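Local atomic coordinates of leucine-rich repeat protein (Bacteroides thetaiotaomicron, PDB entry 4ECN), a protein that is of unknown function but, as an extracellular leucine-rich repeat protein, probably serves in binding other proteins. Residues 455-460 / 497-502; 522-527 / 555-560; 801-806 / 823-828; 808-813 / 829-834. One frame throughout, in Å; residues are numbered along the deposited sequence.

Contact 1: residues 455-460 / 497-502; sequences FANSPF and ELYNCP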
loop_
_atom_site.group_PDB
_atom_site.type_symbol
_atom_site.label_atom_id
_atom_site.label_comp_id
_atom_site.label_asym_id
_atom_site.label_seq_id
_atom_site.Cartn_x
_atom_site.Cartn_y
_atom_site.Cartn_z
ATOM N N PHE A 455 5.964 -7.256 -4.526
ATOM C CA PHE A 455 5.607 -8.367 -3.643
ATOM C C PHE A 455 5.578 -7.863 -2.259
ATOM O O PHE A 455 6.553 -7.236 -1.841
ATOM C CB PHE A 455 6.591 -9.527 -3.729
ATOM C CG PHE A 455 6.933 -10.081 -5.079
ATOM C CD1 PHE A 455 6.196 -11.127 -5.621
ATOM C CD2 PHE A 455 8.069 -9.652 -5.751
ATOM C CE1 PHE A 455 6.550 -11.685 -6.846
ATOM C CE2 PHE A 455 8.429 -10.215 -6.967
ATOM C CZ PHE A 455 7.660 -11.223 -7.514
ATOM N N ALA A 456 4.510 -8.108 -1.517
ATOM C CA ALA A 456 4.488 -7.665 -0.129
ATOM C C ALA A 456 3.435 -8.403 0.659
ATOM O O ALA A 456 2.440 -8.861 0.095
ATOM C CB ALA A 456 4.253 -6.163 -0.037
ATOM N N ASN A 457 3.690 -8.535 1.973
ATOM C CA ASN A 457 2.837 -9.123 3.006
ATOM C C ASN A 457 2.324 -10.492 2.606
ATOM O O ASN A 457 1.130 -10.776 2.758
ATOM C CB ASN A 457 1.676 -8.199 3.290
ATOM C CG ASN A 457 2.052 -6.748 3.313
ATOM O OD1 ASN A 457 2.783 -6.288 4.191
ATOM N ND2 ASN A 457 1.573 -6.012 2.325
ATOM N N SER A 458 3.255 -11.336 2.089
ATOM C CA SER A 458 3.019 -12.709 1.628
ATOM C C SER A 458 3.732 -13.737 2.519
ATOM O O SER A 458 4.814 -13.453 3.066
ATOM C CB SER A 458 3.483 -12.877 0.184
ATOM O OG SER A 458 2.614 -12.217 -0.727
ATOM N N PRO A 459 3.166 -14.961 2.652
ATOM C CA PRO A 459 3.808 -15.962 3.517
ATOM C C PRO A 459 4.777 -16.904 2.785
ATOM O O PRO A 459 5.173 -17.890 3.386
ATOM C CB PRO A 459 2.613 -16.750 4.042
ATOM C CG PRO A 459 1.634 -16.738 2.906
ATOM C CD PRO A 459 1.875 -15.463 2.125
ATOM N N PHE A 460 5.162 -16.642 1.522
ATOM C CA PHE A 460 6.049 -17.573 0.807
ATOM C C PHE A 460 7.476 -17.600 1.379
ATOM O O PHE A 460 7.907 -16.662 2.055
ATOM C CB PHE A 460 6.126 -17.275 -0.711
ATOM C CG PHE A 460 6.249 -15.832 -1.154
ATOM C CD1 PHE A 460 7.267 -15.015 -0.662
ATOM C CD2 PHE A 460 5.397 -15.312 -2.127
ATOM C CE1 PHE A 460 7.379 -13.685 -1.074
ATOM C CE2 PHE A 460 5.520 -13.985 -2.548
ATOM C CZ PHE A 460 6.515 -13.182 -2.023
ATOM N N GLU A 497 10.003 -4.643 -5.129
ATOM C CA GLU A 497 9.612 -4.569 -3.728
ATOM C C GLU A 497 9.321 -5.969 -3.211
ATOM O O GLU A 497 8.547 -6.716 -3.812
ATOM C CB GLU A 497 8.408 -3.645 -3.503
ATOM C CG GLU A 497 7.924 -3.576 -2.054
ATOM C CD GLU A 497 6.959 -2.443 -1.756
ATOM O OE1 GLU A 497 7.380 -1.262 -1.830
ATOM O OE2 GLU A 497 5.797 -2.737 -1.396
ATOM N N LEU A 498 9.986 -6.308 -2.098
ATOM C CA LEU A 498 9.857 -7.521 -1.307
ATOM C C LEU A 498 9.677 -7.093 0.132
ATOM O O LEU A 498 10.565 -7.248 0.951
ATOM C CB LEU A 498 11.068 -8.438 -1.511
ATOM C CG LEU A 498 10.964 -9.471 -2.609
ATOM C CD1 LEU A 498 12.298 -10.077 -2.869
ATOM C CD2 LEU A 498 9.989 -10.565 -2.254
ATOM N N TYR A 499 8.539 -6.477 0.414
ATOM C CA TYR A 499 8.198 -5.879 1.702
ATOM C C TYR A 499 7.461 -6.849 2.600
ATOM O O TYR A 499 6.539 -7.531 2.159
ATOM C CB TYR A 499 7.322 -4.629 1.458
ATOM C CG TYR A 499 6.908 -3.896 2.715
ATOM C CD1 TYR A 499 7.797 -3.061 3.380
ATOM C CD2 TYR A 499 5.623 -4.026 3.232
ATOM C CE1 TYR A 499 7.439 -2.424 4.563
ATOM C CE2 TYR A 499 5.241 -3.358 4.393
ATOM C CZ TYR A 499 6.151 -2.546 5.051
ATOM O OH TYR A 499 5.810 -1.889 6.217
ATOM N N ASN A 500 7.845 -6.877 3.868
ATOM C CA ASN A 500 7.188 -7.626 4.929
ATOM C C ASN A 500 6.744 -9.052 4.506
ATOM O O ASN A 500 5.547 -9.329 4.491
ATOM C CB ASN A 500 5.955 -6.821 5.405
ATOM C CG ASN A 500 5.227 -7.362 6.612
ATOM O OD1 ASN A 500 5.823 -7.913 7.556
ATOM N ND2 ASN A 500 3.913 -7.218 6.584
ATOM N N CYS A 501 7.714 -9.940 4.176
ATOM C CA CYS A 501 7.509 -11.362 3.845
ATOM C C CYS A 501 8.156 -12.180 5.006
ATOM O O CYS A 501 9.390 -12.341 5.130
ATOM C CB CYS A 501 8.045 -11.712 2.456
ATOM S SG CYS A 501 7.161 -10.878 1.087
ATOM N N PRO A 502 7.281 -12.479 6.001
ATOM C CA PRO A 502 7.743 -13.048 7.272
ATOM C C PRO A 502 8.558 -14.329 7.207
ATOM O O PRO A 502 9.447 -14.492 8.049
ATOM C CB PRO A 502 6.442 -13.389 7.997
ATOM C CG PRO A 502 5.432 -12.565 7.426
ATOM C CD PRO A 502 5.823 -12.231 6.031
#

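Contact 2: residues 522-527 / 555-560; sequences IACNRG and MGYNNL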
loop_
_atom_site.group_PDB
_atom_site.type_symbol
_atom_site.label_atom_id
_atom_site.label_comp_id
_atom_site.label_asym_id
_atom_site.label_seq_id
_atom_site.Cartn_x
_atom_site.Cartn_y
_atom_site.Cartn_z
ATOM N N ILE A 522 13.355 -3.969 0.815
ATOM C CA ILE A 522 13.334 -5.274 1.481
ATOM C C ILE A 522 13.013 -5.082 2.980
ATOM O O ILE A 522 13.332 -5.938 3.791
ATOM C CB ILE A 522 14.654 -6.073 1.251
ATOM C CG1 ILE A 522 15.906 -5.267 1.704
ATOM C CG2 ILE A 522 14.751 -6.513 -0.230
ATOM C CD1 ILE A 522 17.153 -6.082 1.937
ATOM N N ALA A 523 12.303 -4.022 3.323
ATOM C CA ALA A 523 11.943 -3.731 4.707
ATOM C C ALA A 523 10.951 -4.750 5.296
ATOM O O ALA A 523 10.105 -5.280 4.573
ATOM C CB ALA A 523 11.340 -2.337 4.791
ATOM N N CYS A 524 11.059 -4.986 6.631
ATOM C CA CYS A 524 10.219 -5.841 7.497
ATOM C C CYS A 524 10.386 -7.333 7.154
ATOM O O CYS A 524 9.431 -8.122 7.238
ATOM C CB CYS A 524 8.750 -5.429 7.426
ATOM S SG CYS A 524 8.438 -3.705 7.881
ATOM N N ASN A 525 11.610 -7.728 6.836
ATOM C CA ASN A 525 11.916 -9.112 6.535
ATOM C C ASN A 525 12.735 -9.659 7.696
ATOM O O ASN A 525 13.855 -10.168 7.542
ATOM C CB ASN A 525 12.597 -9.221 5.186
ATOM C CG ASN A 525 11.605 -8.960 4.080
ATOM O OD1 ASN A 525 10.447 -9.370 4.152
ATOM N ND2 ASN A 525 12.024 -8.268 3.032
ATOM N N ARG A 526 12.121 -9.579 8.886
ATOM C CA ARG A 526 12.716 -10.015 10.143
ATOM C C ARG A 526 12.850 -11.560 10.192
ATOM O O ARG A 526 13.316 -12.109 11.205
ATOM C CB ARG A 526 11.897 -9.465 11.309
ATOM C CG ARG A 526 12.311 -8.042 11.571
ATOM C CD ARG A 526 11.380 -7.260 12.442
ATOM N NE ARG A 526 12.078 -6.068 12.931
ATOM C CZ ARG A 526 11.568 -5.204 13.796
ATOM N NH1 ARG A 526 10.332 -5.366 14.255
ATOM N NH2 ARG A 526 12.288 -4.167 14.210
ATOM N N GLY A 527 12.529 -12.214 9.065
ATOM C CA GLY A 527 12.715 -13.644 8.866
ATOM C C GLY A 527 14.179 -13.921 8.560
ATOM O O GLY A 527 14.683 -15.013 8.833
HETATM N N MSE A 555 15.825 -0.815 3.546
HETATM C CA MSE A 555 15.988 -2.065 4.293
HETATM C C MSE A 555 15.711 -1.837 5.805
HETATM O O MSE A 555 16.308 -2.478 6.666
HETATM C CB MSE A 555 17.367 -2.691 4.067
HETATM C CG MSE A 555 18.516 -1.730 4.281
HETATM SE SE MSE A 555 20.096 -2.709 4.761
HETATM C CE MSE A 555 19.617 -3.182 6.598
ATOM N N GLY A 556 14.744 -0.981 6.097
ATOM C CA GLY A 556 14.340 -0.694 7.464
ATOM C C GLY A 556 13.554 -1.817 8.106
ATOM O O GLY A 556 13.091 -2.715 7.413
ATOM N N TYR A 557 13.408 -1.775 9.441
ATOM C CA TYR A 557 12.653 -2.730 10.264
ATOM C C TYR A 557 13.128 -4.151 10.051
ATOM O O TYR A 557 12.316 -5.069 9.986
ATOM C CB TYR A 557 11.159 -2.636 9.975
ATOM C CG TYR A 557 10.570 -1.285 10.300
ATOM C CD1 TYR A 557 10.058 -1.015 11.565
ATOM C CD2 TYR A 557 10.516 -0.275 9.340
ATOM C CE1 TYR A 557 9.512 0.227 11.872
ATOM C CE2 TYR A 557 9.981 0.975 9.641
ATOM C CZ TYR A 557 9.477 1.218 10.908
ATOM O OH TYR A 557 8.901 2.420 11.214
ATOM N N ASN A 558 14.459 -4.323 9.979
ATOM C CA ASN A 558 15.129 -5.594 9.787
ATOM C C ASN A 558 16.044 -5.882 10.967
ATOM O O ASN A 558 15.828 -5.314 12.034
ATOM C CB ASN A 558 15.874 -5.599 8.479
ATOM C CG ASN A 558 14.991 -5.911 7.323
ATOM O OD1 ASN A 558 14.178 -6.829 7.381
ATOM N ND2 ASN A 558 15.173 -5.191 6.230
ATOM N N ASN A 559 17.001 -6.819 10.817
ATOM C CA ASN A 559 17.810 -7.301 11.929
ATOM C C ASN A 559 19.308 -7.054 11.781
ATOM O O ASN A 559 20.082 -7.620 12.577
ATOM C CB ASN A 559 17.596 -8.822 12.082
ATOM C CG ASN A 559 16.213 -9.224 12.523
ATOM O OD1 ASN A 559 15.523 -8.505 13.269
ATOM N ND2 ASN A 559 15.788 -10.404 12.096
ATOM N N LEU A 560 19.727 -6.198 10.830
ATOM C CA LEU A 560 21.153 -5.942 10.633
ATOM C C LEU A 560 21.846 -5.434 11.925
ATOM O O LEU A 560 21.349 -4.515 12.568
ATOM C CB LEU A 560 21.372 -4.924 9.510
ATOM C CG LEU A 560 22.764 -4.964 8.922
ATOM C CD1 LEU A 560 22.961 -6.213 8.096
ATOM C CD2 LEU A 560 23.066 -3.715 8.148
#

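Contact 3: residues 801-806 / 823-828; sequences GITTCP and EKLTPQ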
loop_
_atom_site.group_PDB
_atom_site.type_symbol
_atom_site.label_atom_id
_atom_site.label_comp_id
_atom_site.label_asym_id
_atom_site.label_seq_id
_atom_site.Cartn_x
_atom_site.Cartn_y
_atom_site.Cartn_z
ATOM N N GLY A 801 9.178 46.052 31.788
ATOM C CA GLY A 801 9.568 46.682 30.534
ATOM C C GLY A 801 9.219 45.834 29.322
ATOM O O GLY A 801 9.310 46.314 28.188
ATOM N N ILE A 802 8.812 44.560 29.545
ATOM C CA ILE A 802 8.527 43.603 28.480
ATOM C C ILE A 802 7.369 44.077 27.558
ATOM O O ILE A 802 7.354 43.701 26.388
ATOM C CB ILE A 802 8.215 42.183 29.052
ATOM C CG1 ILE A 802 8.551 41.090 28.009
ATOM C CG2 ILE A 802 6.790 42.060 29.637
ATOM C CD1 ILE A 802 8.759 39.769 28.504
ATOM N N THR A 803 6.416 44.884 28.062
ATOM C CA THR A 803 5.272 45.305 27.251
ATOM C C THR A 803 5.748 46.216 26.120
ATOM O O THR A 803 5.043 46.297 25.103
ATOM C CB THR A 803 4.154 45.955 28.087
ATOM O OG1 THR A 803 4.690 46.950 28.953
ATOM C CG2 THR A 803 3.352 44.937 28.886
ATOM N N THR A 804 6.982 46.788 26.241
ATOM C CA THR A 804 7.605 47.660 25.222
ATOM C C THR A 804 8.205 46.850 24.037
ATOM O O THR A 804 8.535 47.496 23.044
ATOM C CB THR A 804 8.712 48.576 25.800
ATOM O OG1 THR A 804 9.894 47.834 26.075
ATOM C CG2 THR A 804 8.280 49.350 27.032
ATOM N N CYS A 805 8.374 45.477 24.137
ATOM C CA CYS A 805 8.908 44.622 23.053
ATOM C C CYS A 805 8.031 44.777 21.824
ATOM O O CYS A 805 6.859 44.376 21.833
ATOM C CB CYS A 805 9.019 43.164 23.474
ATOM S SG CYS A 805 10.183 42.873 24.826
ATOM N N PRO A 806 8.590 45.434 20.785
ATOM C CA PRO A 806 7.787 45.816 19.618
ATOM C C PRO A 806 7.121 44.680 18.849
ATOM O O PRO A 806 6.111 44.970 18.223
ATOM C CB PRO A 806 8.807 46.493 18.696
ATOM C CG PRO A 806 10.136 46.114 19.207
ATOM C CD PRO A 806 9.958 45.980 20.675
ATOM N N GLU A 823 3.364 46.783 35.455
ATOM C CA GLU A 823 3.174 47.139 34.049
ATOM C C GLU A 823 1.711 47.101 33.618
ATOM O O GLU A 823 0.965 46.183 33.983
ATOM C CB GLU A 823 3.951 46.211 33.108
ATOM C CG GLU A 823 5.449 46.354 33.148
ATOM C CD GLU A 823 6.093 45.751 31.922
ATOM O OE1 GLU A 823 6.144 46.439 30.880
ATOM O OE2 GLU A 823 6.560 44.594 32.003
ATOM N N LYS A 824 1.321 48.089 32.803
ATOM C CA LYS A 824 0.021 48.164 32.149
ATOM C C LYS A 824 0.133 47.264 30.913
ATOM O O LYS A 824 1.028 47.467 30.081
ATOM C CB LYS A 824 -0.329 49.639 31.831
ATOM C CG LYS A 824 -1.695 49.886 31.196
ATOM C CD LYS A 824 -1.873 51.352 30.738
ATOM C CE LYS A 824 -3.249 51.607 30.144
ATOM N NZ LYS A 824 -3.384 52.959 29.539
ATOM N N LEU A 825 -0.686 46.204 30.856
ATOM C CA LEU A 825 -0.624 45.259 29.739
ATOM C C LEU A 825 -1.035 45.924 28.458
ATOM O O LEU A 825 -1.922 46.782 28.451
ATOM C CB LEU A 825 -1.480 44.003 29.952
ATOM C CG LEU A 825 -1.097 43.078 31.089
ATOM C CD1 LEU A 825 -2.097 41.951 31.206
ATOM C CD2 LEU A 825 0.317 42.523 30.921
ATOM N N THR A 826 -0.368 45.536 27.373
ATOM C CA THR A 826 -0.649 46.099 26.068
ATOM C C THR A 826 -1.587 45.155 25.325
ATOM O O THR A 826 -1.542 43.941 25.568
ATOM C CB THR A 826 0.653 46.377 25.286
ATOM O OG1 THR A 826 1.401 45.167 25.079
ATOM C CG2 THR A 826 1.503 47.460 25.938
ATOM N N PRO A 827 -2.456 45.689 24.426
ATOM C CA PRO A 827 -3.336 44.795 23.655
ATOM C C PRO A 827 -2.569 44.063 22.564
ATOM O O PRO A 827 -3.098 43.124 21.961
ATOM C CB PRO A 827 -4.377 45.749 23.059
ATOM C CG PRO A 827 -3.716 47.066 22.994
ATOM C CD PRO A 827 -2.648 47.110 24.043
ATOM N N GLN A 828 -1.327 44.517 22.300
ATOM C CA GLN A 828 -0.429 43.987 21.279
ATOM C C GLN A 828 0.086 42.590 21.689
ATOM O O GLN A 828 0.074 41.678 20.863
ATOM C CB GLN A 828 0.733 44.962 21.031
ATOM C CG GLN A 828 0.335 46.256 20.307
ATOM C CD GLN A 828 -0.299 47.324 21.170
ATOM O OE1 GLN A 828 0.204 47.684 22.243
ATOM N NE2 GLN A 828 -1.359 47.937 20.656
#

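Contact 4: residues 808-813 / 829-834; sequences LIQLQI and LYILDI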
loop_
_atom_site.group_PDB
_atom_site.type_symbol
_atom_site.label_atom_id
_atom_site.label_comp_id
_atom_site.label_asym_id
_atom_site.label_seq_id
_atom_site.Cartn_x
_atom_site.Cartn_y
_atom_site.Cartn_z
ATOM N N LEU A 808 6.576 41.297 20.184
ATOM C CA LEU A 808 6.122 40.271 21.131
ATOM C C LEU A 808 4.588 40.121 21.154
ATOM O O LEU A 808 3.861 41.060 21.461
ATOM C CB LEU A 808 6.643 40.575 22.549
ATOM C CG LEU A 808 6.639 39.412 23.534
ATOM C CD1 LEU A 808 7.299 38.156 22.963
ATOM C CD2 LEU A 808 7.312 39.801 24.809
ATOM N N ILE A 809 4.129 38.907 20.833
ATOM C CA ILE A 809 2.721 38.513 20.781
ATOM C C ILE A 809 2.395 37.576 21.949
ATOM O O ILE A 809 1.394 37.795 22.646
ATOM C CB ILE A 809 2.388 37.841 19.416
ATOM C CG1 ILE A 809 2.411 38.853 18.282
ATOM C CG2 ILE A 809 1.052 37.078 19.450
ATOM C CD1 ILE A 809 2.495 38.193 16.957
ATOM N N GLN A 810 3.206 36.512 22.121
ATOM C CA GLN A 810 2.986 35.502 23.145
ATOM C C GLN A 810 4.105 35.473 24.193
ATOM O O GLN A 810 5.295 35.509 23.864
ATOM C CB GLN A 810 2.861 34.120 22.491
ATOM C CG GLN A 810 2.353 33.056 23.453
ATOM C CD GLN A 810 1.893 31.778 22.810
ATOM O OE1 GLN A 810 1.917 31.611 21.595
ATOM N NE2 GLN A 810 1.479 30.831 23.632
ATOM N N LEU A 811 3.696 35.381 25.455
ATOM C CA LEU A 811 4.543 35.228 26.625
ATOM C C LEU A 811 4.005 34.114 27.500
ATOM O O LEU A 811 2.798 34.076 27.776
ATOM C CB LEU A 811 4.648 36.529 27.423
ATOM C CG LEU A 811 5.447 36.465 28.728
ATOM C CD1 LEU A 811 6.905 36.069 28.484
ATOM C CD2 LEU A 811 5.404 37.787 29.450
ATOM N N GLN A 812 4.893 33.209 27.944
ATOM C CA GLN A 812 4.537 32.126 28.860
ATOM C C GLN A 812 5.419 32.233 30.077
ATOM O O GLN A 812 6.634 32.025 29.991
ATOM C CB GLN A 812 4.626 30.749 28.209
ATOM C CG GLN A 812 3.543 30.521 27.178
ATOM C CD GLN A 812 3.587 29.158 26.562
ATOM O OE1 GLN A 812 4.614 28.477 26.541
ATOM N NE2 GLN A 812 2.468 28.749 26.001
ATOM N N ILE A 813 4.805 32.641 31.204
ATOM C CA ILE A 813 5.463 32.837 32.495
ATOM C C ILE A 813 4.682 32.038 33.565
ATOM O O ILE A 813 4.923 32.191 34.767
ATOM C CB ILE A 813 5.572 34.356 32.796
ATOM C CG1 ILE A 813 6.606 34.642 33.901
ATOM C CG2 ILE A 813 4.204 35.028 33.009
ATOM C CD1 ILE A 813 7.138 36.004 33.919
ATOM N N LEU A 829 0.522 42.428 22.959
ATOM C CA LEU A 829 0.944 41.147 23.542
ATOM C C LEU A 829 -0.346 40.466 23.990
ATOM O O LEU A 829 -0.709 40.537 25.172
ATOM C CB LEU A 829 1.960 41.396 24.697
ATOM C CG LEU A 829 2.952 40.271 25.089
ATOM C CD1 LEU A 829 3.881 40.742 26.192
ATOM C CD2 LEU A 829 2.250 38.983 25.534
ATOM N N TYR A 830 -1.085 39.887 23.015
ATOM C CA TYR A 830 -2.436 39.396 23.242
ATOM C C TYR A 830 -2.538 37.888 23.593
ATOM O O TYR A 830 -3.667 37.406 23.710
ATOM C CB TYR A 830 -3.311 39.693 22.013
ATOM C CG TYR A 830 -2.936 38.972 20.740
ATOM C CD1 TYR A 830 -3.492 37.732 20.431
ATOM C CD2 TYR A 830 -2.131 39.579 19.783
ATOM C CE1 TYR A 830 -3.196 37.082 19.232
ATOM C CE2 TYR A 830 -1.845 38.949 18.569
ATOM C CZ TYR A 830 -2.377 37.696 18.299
ATOM O OH TYR A 830 -2.100 37.043 17.118
ATOM N N ILE A 831 -1.407 37.159 23.806
ATOM C CA ILE A 831 -1.433 35.749 24.261
ATOM C C ILE A 831 -0.579 35.663 25.517
ATOM O O ILE A 831 0.640 35.566 25.399
ATOM C CB ILE A 831 -1.008 34.695 23.216
ATOM C CG1 ILE A 831 -1.629 34.949 21.837
ATOM C CG2 ILE A 831 -1.347 33.296 23.735
ATOM C CD1 ILE A 831 -1.054 34.156 20.750
ATOM N N LEU A 832 -1.198 35.721 26.717
ATOM C CA LEU A 832 -0.430 35.740 27.963
ATOM C C LEU A 832 -0.813 34.605 28.898
ATOM O O LEU A 832 -1.980 34.495 29.268
ATOM C CB LEU A 832 -0.645 37.089 28.680
ATOM C CG LEU A 832 0.199 37.364 29.924
ATOM C CD1 LEU A 832 1.642 37.584 29.568
ATOM C CD2 LEU A 832 -0.298 38.599 30.648
ATOM N N ASP A 833 0.191 33.799 29.322
ATOM C CA ASP A 833 0.008 32.697 30.269
ATOM C C ASP A 833 0.608 33.088 31.612
ATOM O O ASP A 833 1.831 33.157 31.762
ATOM C CB ASP A 833 0.610 31.377 29.751
ATOM C CG ASP A 833 0.805 30.264 30.782
ATOM O OD1 ASP A 833 -0.101 30.063 31.635
ATOM O OD2 ASP A 833 1.827 29.553 30.698
ATOM N N ILE A 834 -0.263 33.370 32.581
ATOM C CA ILE A 834 0.166 33.739 33.914
ATOM C C ILE A 834 -0.426 32.748 34.931
ATOM O O ILE A 834 -0.302 32.972 36.137
ATOM C CB ILE A 834 -0.184 35.202 34.252
ATOM C CG1 ILE A 834 -1.708 35.481 34.196
ATOM C CG2 ILE A 834 0.632 36.170 33.392
ATOM C CD1 ILE A 834 -2.106 36.759 34.978
#

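Contact 1: residues 455-460 / 497-502
Three backbone hydrogen bonds join Phe-455 and Asn-457 to Glu-497 and Tyr-499 in parallel register. Phe-455 N gives its hydrogen to Glu-497 O over 2.7 Å, Tyr-499 N returns one to Phe-455 O, and Asn-457 N closes the series on Tyr-499 O at 3.0 Å. Ala-456 CA adds a CA-H...O contact to the same Tyr-499 O.

The apolar contacts divide between two faces of the sheet. On one, Phe-455 and Leu-498 run side by side in the same direction, with CB of Phe-455 3.8 Å from CD2 of Leu-498. On the other, Ala-456 CB sits against Tyr-499 CB at 3.7 Å and near the edge of the tyrosine ring. Strands 452-456 and 495-499 are the two strands of one beta-alpha-beta unit, connected through helix 475-480, in the leucine-rich repeat solenoid. By the repeat pattern, Ser-458 and Cys-501 occupy the position where the consensus has asparagine.

Sulfur and aromatic groups meet past the strand ends: Cys-501 SG lies 3.5 Å from Phe-460 CE1, approaching the ring obliquely, 56° off its normal. Ser-458 CB covers one face of that ring from within its own segment.

The polar side-chain contact joins two asparagines whose amide planes stand 69° apart. With its CG anti to the backbone N (chi1 -173°), Asn-500 reaches across so that ND2 donates to a lone pair of Asn-457 OD1 in the carbonyl plane at 2.8 Å, while Asn-457 ND2 is held by Thr-356 O and Glu-359 OE1.

Contact 2: residues 522-527 / 555-560
Asn-558 turns its amide toward Ile-522 and Asn-525 because CG stands opposite its own carbonyl carbon (chi1 -82°) and chi2 of -45° presents both amide ends to the neighbouring loop. ND2 donates almost straight to Ile-522 O, at 3.1 Å and 173°, and weakly to Met-555 O of its own segment; Ile-522 O lies in the amide plane, although the donor sits well above the carbonyl plane. OD1 in turn accepts from Asn-525 N at 2.8 Å. Between these two bonds the main chain contributes its own, Cys-524 N to Gly-556 O at 3.1 Å, and Cys-524 CA makes a CA-H...O contact with Tyr-557 O.

Arg-526, extended from CG to NE, runs along Tyr-557 O; NE comes within 3.1 Å of that oxygen, but at an angle too poor for a hydrogen bond, and NH1 goes on to a salt bridge with Asp-427. Asn-559 crosses the arginine at about a right angle, ND2 reaching Arg-526 O in a weak bond and Ile-528 O in another hydrogen bond. Apolar contacts flank the polar ones: Ile-522 CG1 meets CB of selenomethionine Met-555 at 3.8 Å, and Cys-524 SG rests 3.6 Å from Tyr-557 CB, oblique to the ring, which stacks on His-582.

Asn-558 sits where the leucine-rich repeat consensus has asparagine, and its buried amide is donor and acceptor at once. It thereby bonds a backbone carbonyl and a backbone N-H of the preceding turn, where the chain has left its strand.

Contact 3: residues 801-806 / 823-828
Thr-803 and Glu-823 approach each other from opposite directions, the CB of each directed at the other segment. Glu-823 runs extended beyond CG and carries its carboxylate to the start of the 3-10 segment 802-804. There the two oxygens divide the work. OE1 receives Thr-803 N on its syn side at 3.2 Å and a hydrogen-bond angle of 160°, with the donor 21° out of the carboxylate plane. The threonine hydroxyl also donates to OE1; its refined separation is very short, and at this resolution the exact length is doubtful.

OE2 is turned to the residues just before, weakly bonded to Gly-801 N at 3.0 Å and to Ile-802 N at 3.3 Å. Trp-798 NE1 also donates to OE2, which helps to fix the rotation of the group. Ile-802 crosses the glutamate at about a right angle, its CG2 3.5 Å from OE2, while its other branch leads away.

Thr-803 is placed with OG1 between its backbone N and carbonyl carbon (chi1 49°), which points the hydroxyl at the carboxylate and sends CG2 another way, to 3.6 Å from Lys-824 O. Its CB meets Thr-826 CG2 at 3.7 Å, a small apolar contact beside the polar group.

Three consecutive backbone N-H groups gathered on one carboxylate would probably stabilise its charged form. A short 3-10 turn tied to the loop of the next turn of the solenoid fits the non-sheet side of a leucine-rich repeat domain, where such turns replace longer helices.

Contact 4: residues 808-813 / 829-834
Leu-829 packs its two methyl branches among residues of the neighbouring strand region: CD1 lies 3.8 Å from Leu-808 CD2, and CD2 lies 3.9 Å from Leu-811 CB. Along the same face, Leu-811 and Leu-832 run side by side, CD2 of the first meeting CD1 of the second at 3.8 Å, and Ile-813 CG2 touches Ile-834 CG2 beyond them. All six residues are buried, with Leu-832 and Ile-834 resting on Leu-858 of the next strand.

The other side is more mixed, and partly exposed at Ile-809, Tyr-830, Ile-831 and Gln-812. Tyr-830 and Ile-809 point the same way; Ile-809 CG2, anti to the backbone N, stands over one ring face, 3.9 Å from the centroid and 27° off the normal, a CH-pi contact. Buried Gln-810 lies against Ile-831 CG2 through its CD at 3.7 Å, and its OE1 accepts a hydrogen bond from Arg-410 NH2. Gln-812 meets Asp-833 through its aliphatic part, CB lying 3.9 Å from OD2, while OD2 makes a salt bridge with Arg-784. Leu-403 of helix 402-409 touches both glutamines.

Between the faces, strands 810-812 and 831-833 run 4° from parallel, and four backbone bonds join the segments, among them Leu-811 N to Ile-831 O at 3.1 Å. The two faces thus differ as expected for a leucine-rich repeat sheet: aliphatic packing fills the interior, whereas polar groups on the concave face find their charged partners outside the strand pair.

How the contacts relate
Contacts 1 and 2 adjoin in the first parallel-stranded part of the solenoid, with centres about 11 Å apart, and share a bridge: Asn-525 bonds to Leu-498 and Cys-501 much as Asn-558 bonds within contact 2. Contacts 3 and 4 belong to the far end, with centres about 53 and 45 Å from the centre of the chain, and tie the same successive turns, since their segments alternate; Ile-802 and Leu-825 of contact 3 pack on leucines of contact 4. Contacts 1, 2 and 4 are buried, contact 3 only partly. Strand pairing dominates 1 and 4, amide-to-backbone bonding dominates 2, and a carboxylate holds 3 at the surface.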